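Local coordinates for putative exported protein (Bordetella parapertussis, PDB 3OCJ) that is of unknown function but probably acts as an S-adenosylmethionine-dependent methyltransferase, and holds a palmitic acid molecule in the crystal, at residues A[74-80]-A[89-93]; A[108-112]-A[223-227]; A[197-203]-A[264-269]. All coordinates share one frame; numbering follows the deposited sequence. Where two conformers were deposited one is given.

Contact 1 (A[74-80]-A[89-93]); sequences LVTHQPG and RVFYE. With PLM (palmitic acid), chain D.
H77 and E93 form the polar heart of this contact, in which one carboxylate oxygen gathers three donors. The ring nitrogen NE2 of H77 reaches OE2 of E93 over 2.9 Å in an almost straight bond, 175° at the hydrogen. The oxygen lies in the plane of the imidazole and accepts the N-H with its anti lone pair. From above the carboxylate plane the backbone N of G80 bonds to the same E93 OE2 at 2.8 Å. The third donor comes from one turn earlier on the helix: NH1 of R89 makes a salt bridge with E93 OE2 at 2.9 Å, approaching on the syn side but well out of the carboxylate plane. R89 bends at chi3 (-64°), which turns the edge of its guanidinium to E93, and its NH1 also bonds to S81 O just beyond G80. Together the three bonds fix E93 OE2 in place. G80 has a positive phi, a backbone shape suited to glycine.

The aromatic and apolar part is built by Y92, H77 and L74. The edge of Y92 points at the face of H77 in a T-shaped pair, with ring centroids 5.1 Å apart and planes at 63°. A face of the Y92 ring receives CD1 of L74, a CH-pi contact at 4.2 Å from the ring centroid. The other methyl of L74, CD2, touches C9 of the palmitic acid at 3.6 Å, while the methyl end of the fatty acid, its CG, comes against Y92 and the CB of F91.

The pattern is a His-carboxylate hydrogen bond fastening the turn after helix 68-76 to helix 86-94, where L74, F91 and Y92 touch the tail of the palmitic acid bound in this crystal.

Contact 2 (A[108-112]-A[223-227]); sequences FRRAL and LVTSF
F108 lays the face of its ring over CG1 of V224, and the fit is nearly concentric: the methyl stands 3.9 Å from the ring centroid and only 7° off the ring normal, a CH-pi contact. This is helix-on-sheet packing of the Rossmann-like methyltransferase fold, with helix 96-115 lying against strand 221-226 of the seven-stranded sheet. The two short segments run almost antiparallel, at 170°, and their axes approach to 9.4 Å, so side chains fill most of the interval.

V224 serves as the centre of the contact because its two methyls divide the helix between them. CG1, anti to the backbone N (chi1 177°), is the methyl under F108. CG2 turns instead to the next turn of the helix, where it meets CD2 of L112 at 3.8 Å and, a little farther off, the CB of A111. Residues 108, 111 and 112 thus all meet V224, and F108 goes on to T225 and S226; the interface is buried throughout.

Beyond V224 the phenyl ring reaches along the strand. Its rim lies by the peptide that joins T225 to S226, with the strand continuing past it toward the loop at F227. The hydroxyls of the strand look for partners beyond the helix: OG1 of T225 bonds to S193 O, and OG of S226 to ND2 of N194. R104, one turn earlier on the helix, adds a cation-pi contact to the F108 ring, while T298 on the neighbouring strand 298-302 packs against both F108 and V224. At the leading rim of the ring, CE1 of F108 comes to 3.5 Å from the carbonyl oxygen of T225, and CZ of F108 rests at its edge against CB of S226, 3.7 Å away.

Contact 3 (A[197-203]-A[264-269]); sequences NIYEPDD and RWNALR. With PLM (palmitic acid), chain D.
R269 feeds its guanidinium edge into the turn 197-203. Its NH2 bonds to E200 O at 2.8 Å, in both the carbonyl and guanidinium planes, while NH1 meets N197 O at 3.3 Å from above that carbonyl's plane. Side-on, NE and NH2 of R269 both hold OD1 of D203, the NE salt bridge measuring 2.9 Å.

Next to this, A267 N donates to I198 O at 3.0 Å, and CB of A267 rests on E200 O. CB of W265 lies over a face of the Y199 ring, 4.1 Å from its centroid. Y199 OH donates to O2 of palmitic acid at 2.6 Å and is also bonded to L66 N. With chi1 at 58°, the W265 indole turns one face to the fatty acid, whose C4 stands over it, 3.5 Å from CD2 of W265. A water joins Y199 O to R264 O.

Farther out, E200 N approaches N197 O from the opposite face to R269, closing the 3-10 turn that presents the carbonyl of N197. OD2 of D202 caps R205 N at the start of helix 203-216, and ND2 of N197 bonds to S226 O and Y210 OH. The two loops hold the carboxylate end of the bound palmitic acid, consistent with a pocket for a lipid-like ligand.

Overall arrangement
From the N terminus, the chain first makes contact 1, which closes a short loop between helices 68-76 and 86-94, only eight residues separating 74-80 from 89-93. Helix 96-115 follows directly and carries 108-112, which waits 110 residues, through the first four strands of the sheet, for its partner 223-227. Before that partner arrives the chain lays down 197-203, which is met later by 264-269, so contacts 2 and 3 cross while contact 1 stands in series with both. Contacts 2 and 3 also touch, where F227 packs on R269 and I198. Contacts 1 and 3, with centres about 24 Å apart, are bridged by palmitic acid, which links the helical N-terminal region to the methyltransferase fold.

Contact 1 (A[74-80]-A[89-93])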
# COMPACT_ATOMS: atom_id res chain seq x y z
N LEU A 74 2.96 -4.79 -8.40
CA LEU A 74 1.69 -4.20 -8.73
C LEU A 74 1.82 -2.70 -9.00
O LEU A 74 1.34 -2.19 -10.03
CB LEU A 74 0.68 -4.45 -7.61
CG LEU A 74 -0.76 -4.01 -7.87
CD1 LEU A 74 -1.35 -4.74 -9.07
CD2 LEU A 74 -1.60 -4.24 -6.63
N VAL A 75 2.48 -1.99 -8.09
CA VAL A 75 2.54 -0.54 -8.19
C VAL A 75 3.36 -0.04 -9.38
O VAL A 75 3.01 0.94 -10.01
CB VAL A 75 3.05 0.10 -6.88
CG1 VAL A 75 3.24 1.59 -7.08
CG2 VAL A 75 2.06 -0.15 -5.75
N THR A 76 4.45 -0.74 -9.70
CA THR A 76 5.33 -0.32 -10.79
C THR A 76 4.95 -0.90 -12.16
O THR A 76 5.58 -0.58 -13.17
CB THR A 76 6.81 -0.63 -10.49
OG1 THR A 76 7.01 -2.05 -10.47
CG2 THR A 76 7.21 -0.05 -9.14
N HIS A 77 3.93 -1.75 -12.18
CA HIS A 77 3.44 -2.29 -13.44
C HIS A 77 3.14 -1.18 -14.45
O HIS A 77 2.40 -0.25 -14.18
CB HIS A 77 2.18 -3.15 -13.22
CG HIS A 77 1.53 -3.61 -14.48
ND1 HIS A 77 2.03 -4.64 -15.24
CD2 HIS A 77 0.42 -3.17 -15.12
CE1 HIS A 77 1.26 -4.82 -16.30
NE2 HIS A 77 0.27 -3.94 -16.25
N GLN A 78 3.72 -1.30 -15.64
CA GLN A 78 3.42 -0.39 -16.73
C GLN A 78 2.27 -0.96 -17.56
O GLN A 78 2.37 -2.07 -18.06
CB GLN A 78 4.66 -0.17 -17.59
CG GLN A 78 5.85 0.38 -16.82
CD GLN A 78 7.00 0.79 -17.72
OE1 GLN A 78 6.83 1.00 -18.92
NE2 GLN A 78 8.19 0.91 -17.14
N PRO A 79 1.17 -0.22 -17.67
CA PRO A 79 0.01 -0.75 -18.41
C PRO A 79 0.37 -1.23 -19.83
O PRO A 79 1.05 -0.53 -20.58
CB PRO A 79 -0.94 0.44 -18.46
CG PRO A 79 -0.61 1.21 -17.21
CD PRO A 79 0.88 1.09 -17.07
N GLY A 80 -0.08 -2.43 -20.16
CA GLY A 80 0.19 -3.04 -21.44
C GLY A 80 1.41 -3.95 -21.45
O GLY A 80 1.58 -4.75 -22.37
N ARG A 89 -4.86 -9.21 -16.30
CA ARG A 89 -4.49 -7.86 -16.75
C ARG A 89 -5.58 -6.83 -16.41
O ARG A 89 -5.27 -5.69 -16.04
CB ARG A 89 -4.14 -7.84 -18.24
CG ARG A 89 -3.62 -6.46 -18.70
CD ARG A 89 -3.19 -6.48 -20.18
NE ARG A 89 -2.05 -7.36 -20.44
CZ ARG A 89 -0.78 -7.03 -20.21
NH1 ARG A 89 -0.49 -5.84 -19.68
NH2 ARG A 89 0.20 -7.89 -20.48
N VAL A 90 -6.85 -7.22 -16.51
CA VAL A 90 -7.94 -6.34 -16.08
C VAL A 90 -7.80 -6.00 -14.60
O VAL A 90 -7.96 -4.84 -14.20
CB VAL A 90 -9.32 -6.97 -16.34
CG1 VAL A 90 -10.42 -6.08 -15.76
CG2 VAL A 90 -9.53 -7.17 -17.84
N PHE A 91 -7.48 -6.99 -13.78
CA PHE A 91 -7.26 -6.74 -12.36
C PHE A 91 -6.09 -5.77 -12.12
O PHE A 91 -6.19 -4.87 -11.28
CB PHE A 91 -7.00 -8.05 -11.60
CG PHE A 91 -8.14 -9.04 -11.66
CD1 PHE A 91 -9.45 -8.61 -11.80
CD2 PHE A 91 -7.90 -10.41 -11.55
CE1 PHE A 91 -10.50 -9.52 -11.84
CE2 PHE A 91 -8.93 -11.32 -11.59
CZ PHE A 91 -10.24 -10.88 -11.73
N TYR A 92 -5.00 -5.96 -12.85
CA TYR A 92 -3.83 -5.09 -12.73
C TYR A 92 -4.05 -3.67 -13.25
O TYR A 92 -3.36 -2.75 -12.83
CB TYR A 92 -2.65 -5.66 -13.53
CG TYR A 92 -1.69 -6.59 -12.82
CD1 TYR A 92 -2.05 -7.90 -12.52
CD2 TYR A 92 -0.40 -6.18 -12.51
CE1 TYR A 92 -1.15 -8.76 -11.90
CE2 TYR A 92 0.50 -7.03 -11.89
CZ TYR A 92 0.12 -8.31 -11.60
OH TYR A 92 1.02 -9.17 -10.98
N GLU A 93 -4.98 -3.50 -14.20
CA GLU A 93 -5.05 -2.24 -14.94
C GLU A 93 -6.35 -1.47 -14.82
O GLU A 93 -6.39 -0.28 -15.18
CB GLU A 93 -4.72 -2.48 -16.42
CG GLU A 93 -3.28 -2.89 -16.63
CD GLU A 93 -2.93 -3.17 -18.07
OE1 GLU A 93 -3.77 -2.94 -18.98
OE2 GLU A 93 -1.77 -3.59 -18.30
C1 PLM D . -1.32 -2.30 0.45
O1 PLM D . -0.63 -1.37 -0.02
O2 PLM D . -0.76 -3.15 1.17
C2 PLM D . -2.81 -2.43 0.15
C3 PLM D . -3.30 -1.49 -0.95
C4 PLM D . -4.72 -1.91 -1.34
C5 PLM D . -5.42 -0.93 -2.26
C6 PLM D . -4.76 -0.84 -3.63
C7 PLM D . -4.31 -2.19 -4.17
C8 PLM D . -5.46 -3.14 -4.48
C9 PLM D . -4.86 -4.43 -5.04
CA PLM D . -5.87 -5.28 -5.80
CB PLM D . -5.13 -6.17 -6.79
CC PLM D . -5.98 -7.34 -7.26
CD PLM D . -5.19 -8.23 -8.20
CE PLM D . -5.99 -9.48 -8.52
CF PLM D . -5.11 -10.60 -9.05
CG PLM D . -4.39 -10.22 -10.34

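Contact 2 (A[108-112]-A[223-227])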
# COMPACT_ATOMS: atom_id res chain seq x y z
N PHE A 108 3.66 10.27 -4.00
CA PHE A 108 4.78 10.02 -3.09
C PHE A 108 6.09 10.45 -3.74
O PHE A 108 6.92 11.10 -3.11
CB PHE A 108 4.87 8.53 -2.73
CG PHE A 108 4.07 8.12 -1.52
CD1 PHE A 108 2.73 8.47 -1.38
CD2 PHE A 108 4.64 7.35 -0.53
CE1 PHE A 108 1.99 8.08 -0.28
CE2 PHE A 108 3.92 6.96 0.59
CZ PHE A 108 2.57 7.32 0.71
N ARG A 109 6.30 10.07 -5.00
CA ARG A 109 7.54 10.41 -5.66
C ARG A 109 7.68 11.93 -5.77
O ARG A 109 8.75 12.48 -5.50
CB ARG A 109 7.62 9.75 -7.04
CG ARG A 109 7.99 8.27 -6.97
CD ARG A 109 8.09 7.66 -8.36
NE ARG A 109 9.08 8.37 -9.17
CZ ARG A 109 9.22 8.20 -10.48
NH1 ARG A 109 8.43 7.36 -11.14
NH2 ARG A 109 10.15 8.89 -11.14
N ARG A 110 6.61 12.61 -6.17
CA ARG A 110 6.69 14.07 -6.29
C ARG A 110 6.97 14.73 -4.94
O ARG A 110 7.76 15.68 -4.85
CB ARG A 110 5.42 14.67 -6.91
CG ARG A 110 5.25 14.40 -8.40
CD ARG A 110 4.16 15.30 -9.01
NE ARG A 110 2.92 15.21 -8.25
CZ ARG A 110 2.38 16.20 -7.54
NH1 ARG A 110 1.27 15.98 -6.85
NH2 ARG A 110 2.93 17.41 -7.51
N ALA A 111 6.31 14.23 -3.89
CA ALA A 111 6.47 14.83 -2.57
C ALA A 111 7.88 14.59 -2.04
O ALA A 111 8.52 15.50 -1.54
CB ALA A 111 5.43 14.28 -1.60
N LEU A 112 8.36 13.35 -2.16
CA LEU A 112 9.69 13.06 -1.65
C LEU A 112 10.71 13.86 -2.44
O LEU A 112 11.63 14.45 -1.85
CB LEU A 112 9.98 11.55 -1.70
CG LEU A 112 9.09 10.74 -0.76
CD1 LEU A 112 9.12 9.26 -1.15
CD2 LEU A 112 9.47 10.94 0.71
N LEU A 223 6.72 13.92 7.19
CA LEU A 223 6.18 12.58 6.96
C LEU A 223 5.39 12.58 5.66
O LEU A 223 4.59 13.48 5.43
CB LEU A 223 5.24 12.21 8.11
CG LEU A 223 4.38 10.95 7.93
CD1 LEU A 223 5.23 9.68 7.93
CD2 LEU A 223 3.34 10.91 9.04
N VAL A 224 5.60 11.56 4.83
CA VAL A 224 4.78 11.34 3.66
C VAL A 224 4.08 10.00 3.85
O VAL A 224 4.72 8.95 3.90
CB VAL A 224 5.62 11.30 2.37
CG1 VAL A 224 4.75 10.99 1.15
CG2 VAL A 224 6.37 12.63 2.18
N THR A 225 2.76 10.02 3.99
CA THR A 225 2.04 8.77 4.13
C THR A 225 0.74 8.81 3.33
O THR A 225 0.58 9.68 2.46
CB THR A 225 1.85 8.37 5.63
OG1 THR A 225 1.38 7.01 5.73
CG2 THR A 225 0.92 9.31 6.37
N SER A 226 -0.15 7.86 3.58
CA SER A 226 -1.31 7.67 2.73
C SER A 226 -2.41 6.98 3.52
O SER A 226 -2.17 6.45 4.60
CB SER A 226 -0.96 6.78 1.55
OG SER A 226 -0.55 5.51 2.05
N PHE A 227 -3.61 6.97 2.98
CA PHE A 227 -4.70 6.25 3.62
C PHE A 227 -5.78 5.96 2.60
O PHE A 227 -6.02 6.77 1.70
CB PHE A 227 -5.27 7.05 4.81
CG PHE A 227 -5.70 8.45 4.45
CD1 PHE A 227 -7.03 8.77 4.32
CD2 PHE A 227 -4.74 9.44 4.25
CE1 PHE A 227 -7.42 10.06 4.01
CE2 PHE A 227 -5.12 10.73 3.92
CZ PHE A 227 -6.46 11.04 3.79

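Contact 3 (A[197-203]-A[264-269])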
# COMPACT_ATOMS: atom_id res chain seq x y z
N ASN A 197 -1.26 1.56 8.12
CA ASN A 197 -2.46 2.07 8.77
C ASN A 197 -3.75 1.45 8.22
O ASN A 197 -4.71 1.24 8.96
CB ASN A 197 -2.51 3.61 8.70
CG ASN A 197 -2.27 4.16 7.29
OD1 ASN A 197 -2.27 3.42 6.30
ND2 ASN A 197 -2.10 5.46 7.21
N ILE A 198 -3.77 1.16 6.92
CA ILE A 198 -4.96 0.63 6.28
C ILE A 198 -5.30 -0.80 6.73
O ILE A 198 -6.41 -1.27 6.48
CB ILE A 198 -4.86 0.66 4.75
CG1 ILE A 198 -3.66 -0.17 4.26
CG2 ILE A 198 -4.78 2.12 4.28
CD1 ILE A 198 -3.42 -0.09 2.75
N TYR A 199 -4.37 -1.46 7.42
CA TYR A 199 -4.63 -2.79 7.98
C TYR A 199 -5.03 -2.77 9.44
O TYR A 199 -5.32 -3.82 10.00
CB TYR A 199 -3.41 -3.71 7.81
CG TYR A 199 -3.08 -4.04 6.38
CD1 TYR A 199 -3.60 -5.18 5.77
CD2 TYR A 199 -2.25 -3.23 5.62
CE1 TYR A 199 -3.30 -5.49 4.44
CE2 TYR A 199 -1.94 -3.55 4.29
CZ TYR A 199 -2.47 -4.68 3.72
OH TYR A 199 -2.18 -5.00 2.40
N GLU A 200 -5.04 -1.59 10.06
CA GLU A 200 -5.28 -1.47 11.50
C GLU A 200 -6.58 -0.72 11.76
O GLU A 200 -6.63 0.50 11.63
CB GLU A 200 -4.10 -0.75 12.17
CG GLU A 200 -4.29 -0.53 13.66
CD GLU A 200 -4.73 -1.82 14.35
OE1 GLU A 200 -3.89 -2.74 14.48
OE2 GLU A 200 -5.92 -1.94 14.70
N PRO A 201 -7.66 -1.44 12.08
CA PRO A 201 -8.95 -0.76 12.27
C PRO A 201 -9.03 0.12 13.52
O PRO A 201 -9.89 1.01 13.59
CB PRO A 201 -9.95 -1.91 12.34
CG PRO A 201 -9.15 -3.07 12.84
CD PRO A 201 -7.78 -2.91 12.22
N ASP A 202 -8.14 -0.09 14.49
CA ASP A 202 -8.19 0.69 15.71
C ASP A 202 -7.53 2.06 15.52
O ASP A 202 -6.32 2.16 15.31
CB ASP A 202 -7.53 -0.06 16.88
CG ASP A 202 -7.71 0.67 18.19
OD1 ASP A 202 -8.71 0.42 18.89
OD2 ASP A 202 -6.86 1.51 18.53
N ASP A 203 -8.34 3.11 15.63
CA ASP A 203 -7.87 4.47 15.37
C ASP A 203 -6.72 4.87 16.29
O ASP A 203 -5.75 5.50 15.85
CB ASP A 203 -9.02 5.47 15.53
CG ASP A 203 -10.10 5.31 14.47
OD1 ASP A 203 -9.88 4.65 13.43
OD2 ASP A 203 -11.21 5.87 14.69
N ARG A 264 -7.62 -7.59 3.83
CA ARG A 264 -7.42 -7.10 5.19
C ARG A 264 -7.18 -5.59 5.26
O ARG A 264 -7.07 -5.05 6.36
CB ARG A 264 -6.17 -7.74 5.80
CG ARG A 264 -6.11 -9.25 5.82
CD ARG A 264 -4.66 -9.68 6.02
NE ARG A 264 -4.56 -11.12 6.18
CZ ARG A 264 -4.75 -11.75 7.33
NH1 ARG A 264 -5.04 -11.05 8.42
NH2 ARG A 264 -4.66 -13.07 7.40
N TRP A 265 -7.07 -4.92 4.11
CA TRP A 265 -6.74 -3.49 4.07
C TRP A 265 -7.96 -2.59 4.19
O TRP A 265 -8.03 -1.54 3.55
CB TRP A 265 -5.97 -3.16 2.78
CG TRP A 265 -6.66 -3.50 1.48
CD1 TRP A 265 -7.81 -2.94 0.99
CD2 TRP A 265 -6.23 -4.45 0.50
NE1 TRP A 265 -8.12 -3.49 -0.25
CE2 TRP A 265 -7.15 -4.41 -0.57
CE3 TRP A 265 -5.13 -5.31 0.41
CZ2 TRP A 265 -7.03 -5.23 -1.70
CZ3 TRP A 265 -5.00 -6.13 -0.72
CH2 TRP A 265 -5.95 -6.07 -1.76
N ASN A 266 -8.91 -2.99 5.02
CA ASN A 266 -10.20 -2.31 5.07
C ASN A 266 -10.41 -1.38 6.27
O ASN A 266 -11.56 -1.15 6.68
CB ASN A 266 -11.33 -3.33 4.99
CG ASN A 266 -11.39 -4.25 6.19
OD1 ASN A 266 -10.43 -4.35 6.97
ND2 ASN A 266 -12.52 -4.92 6.36
N ALA A 267 -9.32 -0.85 6.81
CA ALA A 267 -9.43 0.19 7.82
C ALA A 267 -9.46 1.52 7.07
O ALA A 267 -8.41 2.12 6.82
CB ALA A 267 -8.27 0.14 8.80
N LEU A 268 -10.65 1.95 6.72
CA LEU A 268 -10.85 3.11 5.84
C LEU A 268 -11.10 4.34 6.69
O LEU A 268 -11.84 4.28 7.67
CB LEU A 268 -12.01 2.85 4.88
CG LEU A 268 -11.95 1.50 4.13
CD1 LEU A 268 -13.17 1.31 3.22
CD2 LEU A 268 -10.66 1.38 3.34
N ARG A 269 -10.50 5.47 6.30
CA ARG A 269 -10.56 6.69 7.10
C ARG A 269 -10.68 7.90 6.20
O ARG A 269 -10.18 7.91 5.07
CB ARG A 269 -9.30 6.82 7.96
CG ARG A 269 -9.23 5.78 9.09
CD ARG A 269 -8.07 6.01 10.07
NE ARG A 269 -8.18 5.00 11.13
CZ ARG A 269 -7.63 3.79 11.09
NH1 ARG A 269 -6.82 3.44 10.09
NH2 ARG A 269 -7.87 2.95 12.09
C1 PLM D . -1.32 -2.30 0.45
O1 PLM D . -0.63 -1.37 -0.02
O2 PLM D . -0.76 -3.15 1.17
C2 PLM D . -2.81 -2.43 0.15
C3 PLM D . -3.30 -1.49 -0.95
C4 PLM D . -4.72 -1.91 -1.34
C5 PLM D . -5.42 -0.93 -2.26
C6 PLM D . -4.76 -0.84 -3.63
C7 PLM D . -4.31 -2.19 -4.17
C8 PLM D . -5.46 -3.14 -4.48
C9 PLM D . -4.86 -4.43 -5.04
CA PLM D . -5.87 -5.28 -5.80
CB PLM D . -5.13 -6.17 -6.79
CC PLM D . -5.98 -7.34 -7.26
CD PLM D . -5.19 -8.23 -8.20
CE PLM D . -5.99 -9.48 -8.52
CF PLM D . -5.11 -10.60 -9.05
CG PLM D . -4.39 -10.22 -10.34
O HOH W 1 -6.46 -6.00 8.86